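Local coordinates for E2A dna-binding protein (Human adenovirus 5, PDB 1ANV) that binds single-stranded DNA and, by forming multimers, unwinds the template without ATP during the elongation phase of viral strand-displacement replication, at residues F275-P280 and P292-K297. Numbering follows the deposited sequence.
Sequences FQCCNP and PNCDFK. With ZN (zinc ion), chain C; IUM (uranyl (VI) ion), chain D.
The ring of Phe296 meets the backbone carbonyls of Phe275 and Gln276 obliquely, its CD1 lying 3.5 Å from Gln276 O. CG of Phe296 stands anti to the backbone N (chi1 -172°), which turns CD1 and CE1 toward 275-280; Pro220 and, from helix 64-83, Thr66 and Met70 also pack against this side chain. A second flat group, the amide of Asn293, gives its ND2 to Asn279 O at 3.3 Å, and this donor sits 22° from the carbonyl plane. Asn293 is poorly ordered and touches a crystal neighbour, so this bond is less certain evidence of the solution state, while Asn279 OD1 is hydrogen-bonded to the backbone N of Arg237.

Sulfur anchors the middle. Cys277 SG binds the zinc ion at 2.1 Å and Cys294 SG does so at 2.3 Å. Cys277 SG also accepts a hydrogen bond from Cys294 N (3.2 Å, angle 159° at the hydrogen) and a weak one from Asn279 N, so two backbone N-H groups point at one thiolate and would be expected to temper its charge. Toward the strands, CA-H...O contacts run from Lys297 CA to Phe275 O (3.4 Å) and from Gln276 CA to Phe296 O. The uranyl ion bound at Asp295 OD1 is separate from the zinc.

Cys223 and Cys225 complete a four-cysteine zinc site, consistent with the second zinc site known for this protein; the ion ties together both ends of the loop between antiparallel strands 271-275 and 298-299 in the zinc-binding domain.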
loop_
_atom_site.group_PDB
_atom_site.type_symbol
_atom_site.label_atom_id
_atom_site.label_comp_id
_atom_site.label_asym_id
_atom_site.label_seq_id
_atom_site.Cartn_x
_atom_site.Cartn_y
_atom_site.Cartn_z
ATOM N N PHE A 275 2.238 -1.746 -4.172
ATOM C CA PHE A 275 1.999 -2.468 -2.938
ATOM C C PHE A 275 1.304 -3.781 -3.222
ATOM O O PHE A 275 0.259 -3.796 -3.861
ATOM C CB PHE A 275 1.087 -1.696 -1.972
ATOM C CG PHE A 275 1.546 -0.297 -1.740
ATOM C CD1 PHE A 275 2.719 -0.045 -1.029
ATOM C CD2 PHE A 275 0.805 0.776 -2.226
ATOM C CE1 PHE A 275 3.162 1.258 -0.802
ATOM C CE2 PHE A 275 1.227 2.086 -2.004
ATOM C CZ PHE A 275 2.406 2.323 -1.292
ATOM N N GLN A 276 1.850 -4.877 -2.709
ATOM C CA GLN A 276 1.228 -6.171 -2.884
ATOM C C GLN A 276 0.836 -6.756 -1.547
ATOM O O GLN A 276 0.606 -6.021 -0.604
ATOM C CB GLN A 276 2.150 -7.148 -3.607
ATOM C CG GLN A 276 2.489 -6.670 -5.019
ATOM C CD GLN A 276 3.925 -6.965 -5.369
ATOM O OE1 GLN A 276 4.845 -6.640 -4.590
ATOM N NE2 GLN A 276 4.113 -7.595 -6.525
ATOM N N CYS A 277 0.761 -8.080 -1.464
ATOM C CA CYS A 277 0.399 -8.728 -0.219
ATOM C C CYS A 277 1.477 -8.485 0.801
ATOM O O CYS A 277 2.543 -7.996 0.460
ATOM C CB CYS A 277 0.269 -10.251 -0.420
ATOM S SG CYS A 277 -0.411 -11.124 1.021
ATOM N N CYS A 278 1.206 -8.845 2.052
ATOM C CA CYS A 278 2.190 -8.684 3.103
ATOM C C CYS A 278 3.391 -9.524 2.739
ATOM O O CYS A 278 4.553 -9.143 2.903
ATOM C CB CYS A 278 1.627 -9.109 4.462
ATOM S SG CYS A 278 0.564 -7.829 5.153
ATOM N N ASN A 279 3.056 -10.683 2.203
ATOM C CA ASN A 279 4.031 -11.642 1.768
ATOM C C ASN A 279 3.565 -12.295 0.491
ATOM O O ASN A 279 2.686 -13.153 0.512
ATOM C CB ASN A 279 4.259 -12.696 2.860
ATOM C CG ASN A 279 4.437 -12.092 4.241
ATOM O OD1 ASN A 279 5.458 -11.464 4.563
ATOM N ND2 ASN A 279 3.434 -12.286 5.076
ATOM N N PRO A 280 4.160 -11.887 -0.624
ATOM C CA PRO A 280 3.806 -12.444 -1.916
ATOM C C PRO A 280 4.762 -13.583 -2.278
ATOM O O PRO A 280 4.411 -14.538 -2.980
ATOM C CB PRO A 280 3.922 -11.288 -2.925
ATOM C CG PRO A 280 4.708 -10.184 -2.234
ATOM C CD PRO A 280 4.810 -10.559 -0.763
ATOM N N PRO A 292 -0.422 -17.476 4.836
ATOM C CA PRO A 292 -1.404 -16.869 3.960
ATOM C C PRO A 292 -0.747 -15.995 2.901
ATOM O O PRO A 292 0.380 -15.522 3.065
ATOM C CB PRO A 292 -2.330 -16.029 4.843
ATOM C CG PRO A 292 -1.674 -15.944 6.213
ATOM C CD PRO A 292 -0.428 -16.819 6.172
ATOM N N ASN A 293 -1.481 -15.808 1.812
ATOM C CA ASN A 293 -1.077 -15.001 0.673
ATOM C C ASN A 293 -2.301 -14.528 -0.090
ATOM O O ASN A 293 -3.214 -15.304 -0.363
ATOM C CB ASN A 293 -0.147 -15.744 -0.308
ATOM C CG ASN A 293 -0.159 -15.099 -1.692
ATOM O OD1 ASN A 293 -0.763 -15.625 -2.643
ATOM N ND2 ASN A 293 0.489 -13.943 -1.818
ATOM N N CYS A 294 -2.331 -13.254 -0.442
ATOM C CA CYS A 294 -3.460 -12.774 -1.198
ATOM C C CYS A 294 -2.990 -12.170 -2.492
ATOM O O CYS A 294 -1.782 -12.019 -2.684
ATOM C CB CYS A 294 -4.401 -11.845 -0.418
ATOM S SG CYS A 294 -3.644 -10.266 0.033
ATOM N N ASP A 295 -3.944 -11.841 -3.364
ATOM C CA ASP A 295 -3.632 -11.258 -4.655
ATOM C C ASP A 295 -3.810 -9.730 -4.689
ATOM O O ASP A 295 -4.153 -9.128 -5.718
ATOM C CB ASP A 295 -4.302 -12.025 -5.825
ATOM C CG ASP A 295 -3.331 -12.799 -6.670
ATOM O OD1 ASP A 295 -3.003 -13.959 -6.447
ATOM O OD2 ASP A 295 -2.861 -12.104 -7.669
ATOM N N PHE A 296 -3.543 -9.113 -3.536
ATOM C CA PHE A 296 -3.621 -7.665 -3.366
ATOM C C PHE A 296 -2.547 -6.952 -4.174
ATOM O O PHE A 296 -1.351 -7.240 -4.059
ATOM C CB PHE A 296 -3.454 -7.314 -1.887
ATOM C CG PHE A 296 -3.686 -5.873 -1.511
ATOM C CD1 PHE A 296 -2.638 -4.958 -1.517
ATOM C CD2 PHE A 296 -4.944 -5.442 -1.075
ATOM C CE1 PHE A 296 -2.845 -3.641 -1.107
ATOM C CE2 PHE A 296 -5.169 -4.129 -0.657
ATOM C CZ PHE A 296 -4.109 -3.225 -0.685
ATOM N N LYS A 297 -2.988 -6.013 -5.008
ATOM C CA LYS A 297 -2.078 -5.269 -5.866
ATOM C C LYS A 297 -2.690 -3.945 -6.252
ATOM O O LYS A 297 -3.797 -3.907 -6.776
ATOM C CB LYS A 297 -1.759 -6.065 -7.112
ATOM C CG LYS A 297 -0.703 -5.440 -7.989
ATOM C CD LYS A 297 -0.181 -6.411 -9.045
ATOM C CE LYS A 297 0.568 -5.725 -10.181
ATOM N NZ LYS A 297 0.579 -6.502 -11.434
HETATM ZN ZN ZN C . -2.310 -10.614 1.879
HETATM U U IUM D . -2.828 -15.568 -5.375
#